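Local coordinates for protein small COPII coat GTPase SAR1 (Encephalitozoon cuniculi, PDB 6VS4) that is a small Ras-like GTPase of the Sar1/Arf family, associated by name with the COPII coat, and binds GDP in a P-loop NTPase fold, at residues 6-9 with 10-13; 21-24 with 25-29; 121-124 with 125-128; 162-165 with 166-169. All blocks are in the same frame, centred on the assembly; numbering follows the deposited sequence. Where two conformers were deposited one is given.

Contact 1 (6-9 with 10-13); sequences LDNI and QEYL
Glu11 turns its carboxylate back over the first helical turn, where OE1 lies 3.2 Å from CA of Asn8. The bend at chi2 (78°) turns the acid back toward the backbone of Asn8. The Asn8 side chain meets the acid end at a steep angle: amide and carboxylate planes stand 82° apart, and OD1 of Asn8 stays 4.1 Å from OE1 of Glu11, a separation of two acceptors rather than a bond. On another side of the turn the Tyr12 ring directs an edge at the same residue, with CD2 3.3 Å from the Asn8 carbonyl O, close to the ring plane. That O also accepts the Tyr12 amide N at 3.2 Å.

The arrangement is the amino-terminal start of helix 9-33, the long helix that precedes the GTPase sheet. Asn8 occupies the N-cap position, yet its side chain makes no capping bond; a water bridges Leu6 O and Gln10 N, 2.9 Å from Gln10 N. One turn on, Leu13 N donates to Ile9 O at 3.1 Å, and the flank beside this bond is apolar, Ile9 CG2 lying 4.4 Å from Leu13 CD1. Gln10 extends away and bonds through its amide to Asn199 and Ile201 of the second subunit, while the Tyr12 ring meets Phe23 of the third.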
loop_
_atom_site.group_PDB
_atom_site.type_symbol
_atom_site.label_atom_id
_atom_site.label_comp_id
_atom_site.label_asym_id
_atom_site.label_seq_id
_atom_site.Cartn_x
_atom_site.Cartn_y
_atom_site.Cartn_z
ATOM N N LEU A 6 -3.181 -19.229 3.511
ATOM C CA LEU A 6 -2.931 -18.399 2.337
ATOM C C LEU A 6 -4.191 -17.716 1.808
ATOM O O LEU A 6 -4.105 -16.980 0.820
ATOM C CB LEU A 6 -2.297 -19.233 1.226
ATOM C CG LEU A 6 -0.964 -19.867 1.616
ATOM C CD1 LEU A 6 -0.249 -20.471 0.388
ATOM C CD2 LEU A 6 -0.079 -18.870 2.362
ATOM N N ASP A 7 -5.356 -17.982 2.402
ATOM C CA ASP A 7 -6.624 -17.468 1.891
ATOM C C ASP A 7 -6.660 -15.947 1.843
ATOM O O ASP A 7 -6.486 -15.280 2.868
ATOM C CB ASP A 7 -7.775 -17.985 2.756
ATOM C CG ASP A 7 -8.244 -19.371 2.338
ATOM O OD1 ASP A 7 -8.226 -19.675 1.124
ATOM O OD2 ASP A 7 -8.634 -20.159 3.226
ATOM N N ASN A 8 -6.900 -15.409 0.642
ATOM C CA ASN A 8 -7.101 -13.989 0.359
ATOM C C ASN A 8 -5.835 -13.158 0.463
ATOM O O ASN A 8 -5.907 -11.940 0.293
ATOM C CB ASN A 8 -8.178 -13.357 1.250
ATOM C CG ASN A 8 -9.538 -13.959 1.018
ATOM O OD1 ASN A 8 -9.944 -14.169 -0.123
ATOM N ND2 ASN A 8 -10.240 -14.273 2.098
ATOM N N ILE A 9 -4.691 -13.761 0.775
ATOM C CA ILE A 9 -3.452 -12.995 0.848
ATOM C C ILE A 9 -3.145 -12.351 -0.501
ATOM O O ILE A 9 -2.758 -11.178 -0.576
ATOM C CB ILE A 9 -2.300 -13.908 1.303
ATOM C CG1 ILE A 9 -2.542 -14.419 2.722
ATOM C CG2 ILE A 9 -0.980 -13.166 1.241
ATOM C CD1 ILE A 9 -2.795 -13.329 3.739
ATOM N N GLN A 10 -3.317 -13.106 -1.586
ATOM C CA GLN A 10 -3.017 -12.589 -2.913
ATOM C C GLN A 10 -3.979 -11.465 -3.308
ATOM O O GLN A 10 -3.567 -10.478 -3.931
ATOM C CB GLN A 10 -3.041 -13.758 -3.894
ATOM C CG GLN A 10 -1.659 -14.329 -4.123
ATOM C CD GLN A 10 -1.653 -15.532 -5.030
ATOM O OE1 GLN A 10 -2.704 -16.099 -5.327
ATOM N NE2 GLN A 10 -0.462 -15.935 -5.475
ATOM N N GLU A 11 -5.268 -11.595 -2.964
ATOM C CA GLU A 11 -6.228 -10.536 -3.281
ATOM C C GLU A 11 -5.854 -9.219 -2.606
ATOM O O GLU A 11 -6.011 -8.148 -3.202
ATOM C CB GLU A 11 -7.639 -10.960 -2.880
ATOM C CG GLU A 11 -8.298 -11.965 -3.820
ATOM C CD GLU A 11 -7.801 -13.388 -3.622
ATOM O OE1 GLU A 11 -6.911 -13.601 -2.773
ATOM O OE2 GLU A 11 -8.303 -14.297 -4.321
ATOM N N TYR A 12 -5.354 -9.280 -1.365
ATOM C CA TYR A 12 -4.903 -8.069 -0.680
ATOM C C TYR A 12 -3.654 -7.484 -1.329
ATOM O O TYR A 12 -3.538 -6.262 -1.457
ATOM C CB TYR A 12 -4.644 -8.353 0.802
ATOM C CG TYR A 12 -5.866 -8.156 1.670
ATOM C CD1 TYR A 12 -6.224 -6.890 2.122
ATOM C CD2 TYR A 12 -6.669 -9.231 2.022
ATOM C CE1 TYR A 12 -7.353 -6.703 2.904
ATOM C CE2 TYR A 12 -7.792 -9.057 2.800
ATOM C CZ TYR A 12 -8.128 -7.794 3.242
ATOM O OH TYR A 12 -9.246 -7.626 4.018
ATOM N N LEU A 13 -2.694 -8.327 -1.719
ATOM C CA LEU A 13 -1.528 -7.809 -2.427
ATOM C C LEU A 13 -1.945 -7.099 -3.712
ATOM O O LEU A 13 -1.407 -6.038 -4.050
ATOM C CB LEU A 13 -0.552 -8.947 -2.724
ATOM C CG LEU A 13 0.161 -9.590 -1.541
ATOM C CD1 LEU A 13 0.890 -10.855 -1.982
ATOM C CD2 LEU A 13 1.153 -8.592 -0.994
HETATM O O HOH W 1 -3.562 -15.988 -1.589
#

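Contact 2 (21-24 with 25-29)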
loop_
_atom_site.group_PDB
_atom_site.type_symbol
_atom_site.label_atom_id
_atom_site.label_comp_id
_atom_site.label_asym_id
_atom_site.label_seq_id
_atom_site.Cartn_x
_atom_site.Cartn_y
_atom_site.Cartn_z
ATOM N N THR A 21 -0.509 1.967 -7.732
ATOM C CA THR A 21 -0.457 2.404 -9.124
ATOM C C THR A 21 -1.260 3.692 -9.338
ATOM O O THR A 21 -0.777 4.629 -9.985
ATOM C CB THR A 21 -0.952 1.275 -10.021
ATOM O OG1 THR A 21 -0.062 0.165 -9.888
ATOM C CG2 THR A 21 -0.965 1.713 -11.493
ATOM N N GLU A 22 -2.477 3.767 -8.783
ATOM C CA GLU A 22 -3.257 5.003 -8.867
ATOM C C GLU A 22 -2.507 6.168 -8.240
ATOM O O GLU A 22 -2.498 7.278 -8.784
ATOM C CB GLU A 22 -4.602 4.858 -8.152
ATOM C CG GLU A 22 -5.571 3.832 -8.659
ATOM C CD GLU A 22 -6.834 3.818 -7.806
ATOM O OE1 GLU A 22 -7.270 2.723 -7.384
ATOM O OE2 GLU A 22 -7.377 4.915 -7.533
ATOM N N PHE A 23 -1.887 5.929 -7.080
ATOM C CA PHE A 23 -1.116 6.955 -6.392
ATOM C C PHE A 23 0.056 7.419 -7.250
ATOM O O PHE A 23 0.279 8.623 -7.426
ATOM C CB PHE A 23 -0.632 6.367 -5.060
ATOM C CG PHE A 23 -0.103 7.371 -4.082
ATOM C CD1 PHE A 23 0.009 8.712 -4.408
ATOM C CD2 PHE A 23 0.288 6.959 -2.816
ATOM C CE1 PHE A 23 0.497 9.624 -3.487
ATOM C CE2 PHE A 23 0.774 7.860 -1.892
ATOM C CZ PHE A 23 0.880 9.197 -2.230
ATOM N N TYR A 24 0.777 6.466 -7.839
ATOM C CA TYR A 24 1.896 6.778 -8.717
ATOM C C TYR A 24 1.450 7.671 -9.865
ATOM O O TYR A 24 2.112 8.663 -10.187
ATOM C CB TYR A 24 2.488 5.466 -9.236
ATOM C CG TYR A 24 3.864 5.538 -9.855
ATOM C CD1 TYR A 24 4.999 5.268 -9.103
ATOM C CD2 TYR A 24 4.025 5.817 -11.214
ATOM C CE1 TYR A 24 6.260 5.313 -9.669
ATOM C CE2 TYR A 24 5.277 5.868 -11.791
ATOM C CZ TYR A 24 6.389 5.612 -11.017
ATOM O OH TYR A 24 7.631 5.663 -11.601
ATOM N N GLU A 25 0.288 7.372 -10.449
ATOM C CA GLU A 25 -0.215 8.187 -11.549
ATOM C C GLU A 25 -0.639 9.565 -11.069
ATOM O O GLU A 25 -0.466 10.556 -11.788
ATOM C CB GLU A 25 -1.374 7.478 -12.245
ATOM C CG GLU A 25 -0.950 6.264 -13.055
ATOM C CD GLU A 25 -2.111 5.342 -13.391
ATOM O OE1 GLU A 25 -3.266 5.699 -13.064
ATOM O OE2 GLU A 25 -1.866 4.275 -14.005
ATOM N N LYS A 26 -1.223 9.643 -9.869
ATOM C CA LYS A 26 -1.680 10.927 -9.345
ATOM C C LYS A 26 -0.522 11.898 -9.174
ATOM O O LYS A 26 -0.649 13.085 -9.492
ATOM C CB LYS A 26 -2.397 10.719 -8.009
ATOM C CG LYS A 26 -2.980 11.996 -7.410
ATOM C CD LYS A 26 -4.163 12.491 -8.227
ATOM C CE LYS A 26 -4.872 13.658 -7.560
ATOM N NZ LYS A 26 -4.164 14.949 -7.750
ATOM N N VAL A 27 0.634 11.399 -8.724
ATOM C CA VAL A 27 1.807 12.254 -8.561
ATOM C C VAL A 27 2.221 12.854 -9.898
ATOM O O VAL A 27 2.566 14.039 -9.983
ATOM C CB VAL A 27 2.957 11.462 -7.912
ATOM C CG1 VAL A 27 4.239 12.273 -7.950
ATOM C CG2 VAL A 27 2.606 11.117 -6.480
ATOM N N PHE A 28 2.173 12.056 -10.965
ATOM C CA PHE A 28 2.494 12.579 -12.286
ATOM C C PHE A 28 1.516 13.669 -12.692
ATOM O O PHE A 28 1.924 14.749 -13.127
ATOM C CB PHE A 28 2.498 11.437 -13.303
ATOM C CG PHE A 28 2.721 11.883 -14.724
ATOM C CD1 PHE A 28 3.981 12.259 -15.166
ATOM C CD2 PHE A 28 1.672 11.887 -15.630
ATOM C CE1 PHE A 28 4.182 12.652 -16.476
ATOM C CE2 PHE A 28 1.871 12.274 -16.948
ATOM C CZ PHE A 28 3.124 12.663 -17.371
ATOM N N GLN A 29 0.218 13.424 -12.497
ATOM C CA GLN A 29 -0.792 14.421 -12.843
ATOM C C GLN A 29 -0.586 15.712 -12.062
ATOM O O GLN A 29 -0.744 16.808 -12.610
ATOM C CB GLN A 29 -2.188 13.856 -12.590
ATOM C CG GLN A 29 -2.618 12.812 -13.615
ATOM C CD GLN A 29 -3.691 11.886 -13.087
ATOM O OE1 GLN A 29 -4.494 12.274 -12.243
ATOM N NE2 GLN A 29 -3.724 10.661 -13.595
#
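Thr21 O accepts the amide N of Glu25 at 3.0 Å, the first of four successive i to i+4 backbone bonds that define this part of helix 9-33 as regular alpha-helix. Lys26 N to Glu22 O measures 2.9 Å and Val27 N to Phe23 O 3.1 Å, whereas Phe28 N to Tyr24 O is stretched to 3.5 Å and weak. Helix 9-33 precedes strand 40-47, the first strand of the sheet of this Arf-family GTPase fold, and here its faces divide between the chain's own fold and other subunits. Phe28 packs on Lys58 and Leu59 of helix 52-59 and on Leu205 and Ala206 of helix 204-223. Val27 packs on Gln10 of the second subunit.

Among the side chains, Glu25 lies back along the preceding turn. Its extended chain brings CG within 3.5 Å of Thr21 O, and the carboxylate slants across the threonine, where the methyl carbon rather than the hydroxyl is the neighbour: OE2 of Glu25 is 3.7 Å from CG2 of Thr21. The hydroxyl OG1 is engaged by Lys17 O in the turn before. CG of Phe23 lies opposite the backbone N (chi1 -166°), and the ring atoms CD1 and CE1 approach one branch of Val27. That branch is CG2, which lies 4.0 Å from Phe23 CE1 and 3.5 Å from Phe23 O.

Contact 3 (121-124 with 125-128)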
loop_
_atom_site.group_PDB
_atom_site.type_symbol
_atom_site.label_atom_id
_atom_site.label_comp_id
_atom_site.label_asym_id
_atom_site.label_seq_id
_atom_site.Cartn_x
_atom_site.Cartn_y
_atom_site.Cartn_z
ATOM N N ARG A 121 4.647 5.391 -42.797
ATOM C CA ARG A 121 4.005 6.697 -42.793
ATOM C C ARG A 121 4.963 7.808 -42.384
ATOM O O ARG A 121 4.518 8.908 -42.038
ATOM C CB ARG A 121 2.784 6.671 -41.873
ATOM C CG ARG A 121 1.745 5.636 -42.284
ATOM C CD ARG A 121 0.616 5.555 -41.282
ATOM N NE ARG A 121 -0.229 6.739 -41.289
ATOM C CZ ARG A 121 -1.050 7.061 -40.296
ATOM N NH1 ARG A 121 -1.120 6.293 -39.216
ATOM N NH2 ARG A 121 -1.794 8.157 -40.379
ATOM N N PHE A 122 6.274 7.552 -42.454
ATOM C CA PHE A 122 7.271 8.558 -42.105
ATOM C C PHE A 122 7.247 9.744 -43.057
ATOM O O PHE A 122 7.684 10.836 -42.680
ATOM C CB PHE A 122 8.669 7.938 -42.086
ATOM C CG PHE A 122 9.027 7.290 -40.778
ATOM C CD1 PHE A 122 8.175 7.374 -39.692
ATOM C CD2 PHE A 122 10.217 6.591 -40.634
ATOM C CE1 PHE A 122 8.505 6.776 -38.478
ATOM C CE2 PHE A 122 10.554 5.992 -39.428
ATOM C CZ PHE A 122 9.698 6.081 -38.351
ATOM N N GLN A 123 6.756 9.549 -44.282
ATOM C CA GLN A 123 6.635 10.662 -45.215
ATOM C C GLN A 123 5.551 11.638 -44.774
ATOM O O GLN A 123 5.732 12.857 -44.874
ATOM C CB GLN A 123 6.358 10.133 -46.621
ATOM C CG GLN A 123 6.448 11.198 -47.698
ATOM C CD GLN A 123 7.796 11.890 -47.719
ATOM O OE1 GLN A 123 8.823 11.287 -47.413
ATOM N NE2 GLN A 123 7.798 13.165 -48.084
ATOM N N GLU A 124 4.423 11.126 -44.274
ATOM C CA GLU A 124 3.426 12.010 -43.675
ATOM C C GLU A 124 4.002 12.750 -42.477
ATOM O O GLU A 124 3.741 13.944 -42.296
ATOM C CB GLU A 124 2.194 11.221 -43.235
ATOM C CG GLU A 124 1.507 10.420 -44.306
ATOM C CD GLU A 124 0.237 9.779 -43.788
ATOM O OE1 GLU A 124 -0.502 10.456 -43.042
ATOM O OE2 GLU A 124 -0.017 8.602 -44.117
ATOM N N VAL A 125 4.788 12.058 -41.650
ATOM C CA VAL A 125 5.336 12.682 -40.447
ATOM C C VAL A 125 6.221 13.861 -40.817
ATOM O O VAL A 125 6.118 14.944 -40.230
ATOM C CB VAL A 125 6.103 11.652 -39.598
ATOM C CG1 VAL A 125 6.816 12.346 -38.448
ATOM C CG2 VAL A 125 5.161 10.576 -39.073
ATOM N N ARG A 126 7.098 13.676 -41.804
ATOM C CA ARG A 126 8.002 14.759 -42.170
ATOM C C ARG A 126 7.231 15.930 -42.764
ATOM O O ARG A 126 7.575 17.092 -42.523
ATOM C CB ARG A 126 9.102 14.247 -43.109
ATOM C CG ARG A 126 8.895 14.442 -44.590
ATOM C CD ARG A 126 10.161 14.024 -45.333
ATOM N NE ARG A 126 11.304 14.847 -44.937
ATOM C CZ ARG A 126 12.544 14.390 -44.802
ATOM N NH1 ARG A 126 12.805 13.109 -45.015
ATOM N NH2 ARG A 126 13.518 15.214 -44.437
ATOM N N GLU A 127 6.183 15.644 -43.546
ATOM C CA GLU A 127 5.322 16.712 -44.049
ATOM C C GLU A 127 4.540 17.364 -42.915
ATOM O O GLU A 127 4.447 18.594 -42.845
ATOM C CB GLU A 127 4.378 16.170 -45.123
ATOM C CG GLU A 127 4.867 16.409 -46.551
ATOM C CD GLU A 127 4.777 15.169 -47.427
ATOM O OE1 GLU A 127 5.682 14.966 -48.270
ATOM O OE2 GLU A 127 3.804 14.397 -47.273
ATOM N N ALA A 128 3.977 16.560 -42.011
ATOM C CA ALA A 128 3.319 17.134 -40.840
ATOM C C ALA A 128 4.290 17.998 -40.042
ATOM O O ALA A 128 3.946 19.111 -39.632
ATOM C CB ALA A 128 2.726 16.031 -39.960
#
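The Gln123 amide presents its N-H side to Glu127: NE2 donates to OE1 at 2.8 Å, with the acceptor close to the amide plane. The carboxylate is not met in the same way, for NE2 of Gln123 comes from above it, 51° out of the Glu127 acid plane, and the two flat groups stand 64° apart. A second flat group, the Arg121 guanidinium, has Glu124 OE2 in plane at its edge. This salt bridge, NE to OE2, is long at 3.4 Å and weak as a hydrogen bond, though nearly straight at 174°; the firmer partner of Arg121 is Asp48.

These groups decorate the first turns of helix 122-135, the helix of a beta-alpha-beta unit between strands 109-115 and 141-146. Arg121 holds the N-cap position, and its O accepts Val125 N at 3.2 Å.

Toward the outer side, the Arg126 chain passes the glutamine amide, its CD 3.7 Å from Gln123 OE1. The Gln123 chain reaches Glu127 through a bend at chi2, which folds the amide forward along the helix. The inward face is apolar: Val125 packs on Phe112 and Val114 of strand 109-115, and its CG2 lies 4.4 Å from Phe122 CD1. The same methyl also borders the N-cap carbonyl, Val125 CG2 being 3.5 Å from Arg121 O.

Contact 4 (162-165 with 166-169); sequences YQWK and SWLS
Tyr162 O is gripped twice from Ser166: the amide N donates at 3.1 Å, and the hydroxyl OG adds a weak bond at 3.4 Å. The serine hydroxyl returns to this carbonyl because OG stands beside its own backbone N (chi1 -79°), on the side facing the previous turn. This is the opening of helix 162-172, a surface helix of the Ras-like GTPase fold that turns Leu168 inward and lies against strand 186-190 and the loops near the nucleotide pocket. Regular i to i+4 bonds carry it on, Leu168 N meeting Trp164 O at 2.9 Å.

Trp164 provides the main apolar surface. Leu168 CD1 sits over one face of the indole, 3.6 Å from the centroid of its six-membered ring and 13° off the ring normal, a CH-pi contact. CG of Leu168 lies 4.0 Å from Trp164 CE2 at the ring fusion. The indole also meets the His153 ring, their planes about 40° apart, and packs on Val116 and Ile148. The Trp164 side chain is about 10 Å from the bound GDP.

Trp167 approaches the same indole obliquely. Three residues apart, the two tryptophans lie on neighbouring turns; in both, CG is placed anti to the backbone N, and Trp167 CE3 reaches to 4.0 Å from Trp164 CD1.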
loop_
_atom_site.group_PDB
_atom_site.type_symbol
_atom_site.label_atom_id
_atom_site.label_comp_id
_atom_site.label_asym_id
_atom_site.label_seq_id
_atom_site.Cartn_x
_atom_site.Cartn_y
_atom_site.Cartn_z
ATOM N N TYR A 162 22.447 4.881 -31.098
ATOM C CA TYR A 162 22.747 6.076 -31.883
ATOM C C TYR A 162 22.462 5.877 -33.368
ATOM O O TYR A 162 22.104 6.841 -34.056
ATOM C CB TYR A 162 24.194 6.526 -31.655
ATOM C CG TYR A 162 25.273 5.573 -32.109
ATOM C CD1 TYR A 162 25.744 5.604 -33.417
ATOM C CD2 TYR A 162 25.853 4.667 -31.224
ATOM C CE1 TYR A 162 26.743 4.748 -33.843
ATOM C CE2 TYR A 162 26.860 3.800 -31.645
ATOM C CZ TYR A 162 27.298 3.849 -32.956
ATOM O OH TYR A 162 28.293 3.003 -33.396
ATOM N N GLN A 163 22.606 4.650 -33.881
ATOM C CA GLN A 163 22.242 4.389 -35.272
ATOM C C GLN A 163 20.759 4.655 -35.511
ATOM O O GLN A 163 20.385 5.370 -36.446
ATOM C CB GLN A 163 22.578 2.944 -35.656
ATOM C CG GLN A 163 24.052 2.590 -35.662
ATOM C CD GLN A 163 24.314 1.168 -36.148
ATOM O OE1 GLN A 163 24.140 0.864 -37.326
ATOM N NE2 GLN A 163 24.740 0.294 -35.238
ATOM N N TRP A 164 19.901 4.122 -34.641
ATOM C CA TRP A 164 18.460 4.245 -34.831
ATOM C C TRP A 164 17.996 5.680 -34.617
ATOM O O TRP A 164 17.090 6.156 -35.312
ATOM C CB TRP A 164 17.754 3.272 -33.890
ATOM C CG TRP A 164 16.252 3.235 -33.917
ATOM C CD1 TRP A 164 15.452 2.803 -34.938
ATOM C CD2 TRP A 164 15.372 3.594 -32.846
ATOM N NE1 TRP A 164 14.126 2.890 -34.574
ATOM C CE2 TRP A 164 14.052 3.374 -33.295
ATOM C CE3 TRP A 164 15.571 4.097 -31.558
ATOM C CZ2 TRP A 164 12.945 3.630 -32.498
ATOM C CZ3 TRP A 164 14.468 4.348 -30.766
ATOM C CH2 TRP A 164 13.173 4.116 -31.239
ATOM N N LYS A 165 18.608 6.391 -33.668
ATOM C CA LYS A 165 18.268 7.797 -33.482
ATOM C C LYS A 165 18.606 8.611 -34.729
ATOM O O LYS A 165 17.814 9.456 -35.160
ATOM C CB LYS A 165 18.982 8.345 -32.249
ATOM C CG LYS A 165 18.416 7.803 -30.938
ATOM C CD LYS A 165 19.395 7.955 -29.778
ATOM C CE LYS A 165 19.822 9.386 -29.563
ATOM N NZ LYS A 165 21.019 9.435 -28.685
ATOM N N SER A 166 19.757 8.337 -35.350
ATOM C CA SER A 166 20.102 9.033 -36.585
ATOM C C SER A 166 19.122 8.700 -37.702
ATOM O O SER A 166 18.690 9.591 -38.439
ATOM C CB SER A 166 21.525 8.677 -37.014
ATOM O OG SER A 166 22.484 9.407 -36.272
ATOM N N TRP A 167 18.735 7.428 -37.823
ATOM C CA TRP A 167 17.815 7.023 -38.884
ATOM C C TRP A 167 16.438 7.652 -38.702
ATOM O O TRP A 167 15.799 8.051 -39.684
ATOM C CB TRP A 167 17.713 5.500 -38.929
ATOM C CG TRP A 167 16.776 4.965 -39.963
ATOM C CD1 TRP A 167 16.980 4.908 -41.320
ATOM C CD2 TRP A 167 15.473 4.417 -39.732
ATOM N NE1 TRP A 167 15.890 4.345 -41.939
ATOM C CE2 TRP A 167 14.953 4.032 -40.988
ATOM C CE3 TRP A 167 14.701 4.199 -38.580
ATOM C CZ2 TRP A 167 13.691 3.453 -41.125
ATOM C CZ3 TRP A 167 13.448 3.626 -38.717
ATOM C CH2 TRP A 167 12.953 3.263 -39.982
ATOM N N LEU A 168 15.956 7.741 -37.457
ATOM C CA LEU A 168 14.672 8.390 -37.206
ATOM C C LEU A 168 14.717 9.854 -37.617
ATOM O O LEU A 168 13.797 10.354 -38.274
ATOM C CB LEU A 168 14.291 8.266 -35.731
ATOM C CG LEU A 168 13.811 6.905 -35.245
ATOM C CD1 LEU A 168 13.502 6.982 -33.760
ATOM C CD2 LEU A 168 12.591 6.466 -36.032
ATOM N N SER A 169 15.783 10.556 -37.232
ATOM C CA SER A 169 15.915 11.956 -37.616
ATOM C C SER A 169 16.036 12.105 -39.128
ATOM O O SER A 169 15.508 13.062 -39.706
ATOM C CB SER A 169 17.116 12.582 -36.909
ATOM O OG SER A 169 16.797 12.907 -35.564
#

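All four contacts are local, within one helix or at its start, but their settings differ. Contacts 1 and 2 share helix 9-33, their centres about 24 Å apart; both are partly buried and pack on other copies of the protein, and contact 2 also on its own GTPase fold. Contacts 3 and 4 touch no other chain. Contact 3 sits partly buried against the sheet, whereas contact 4 is a surface contact. These two meet directly, Phe122 CE2 lying 3.7 Å from Trp167 CH2. Backbone i to i+4 bonds run through all four; contact 3 adds a side-chain salt bridge and an amide bond, contact 4 a CH-pi contact.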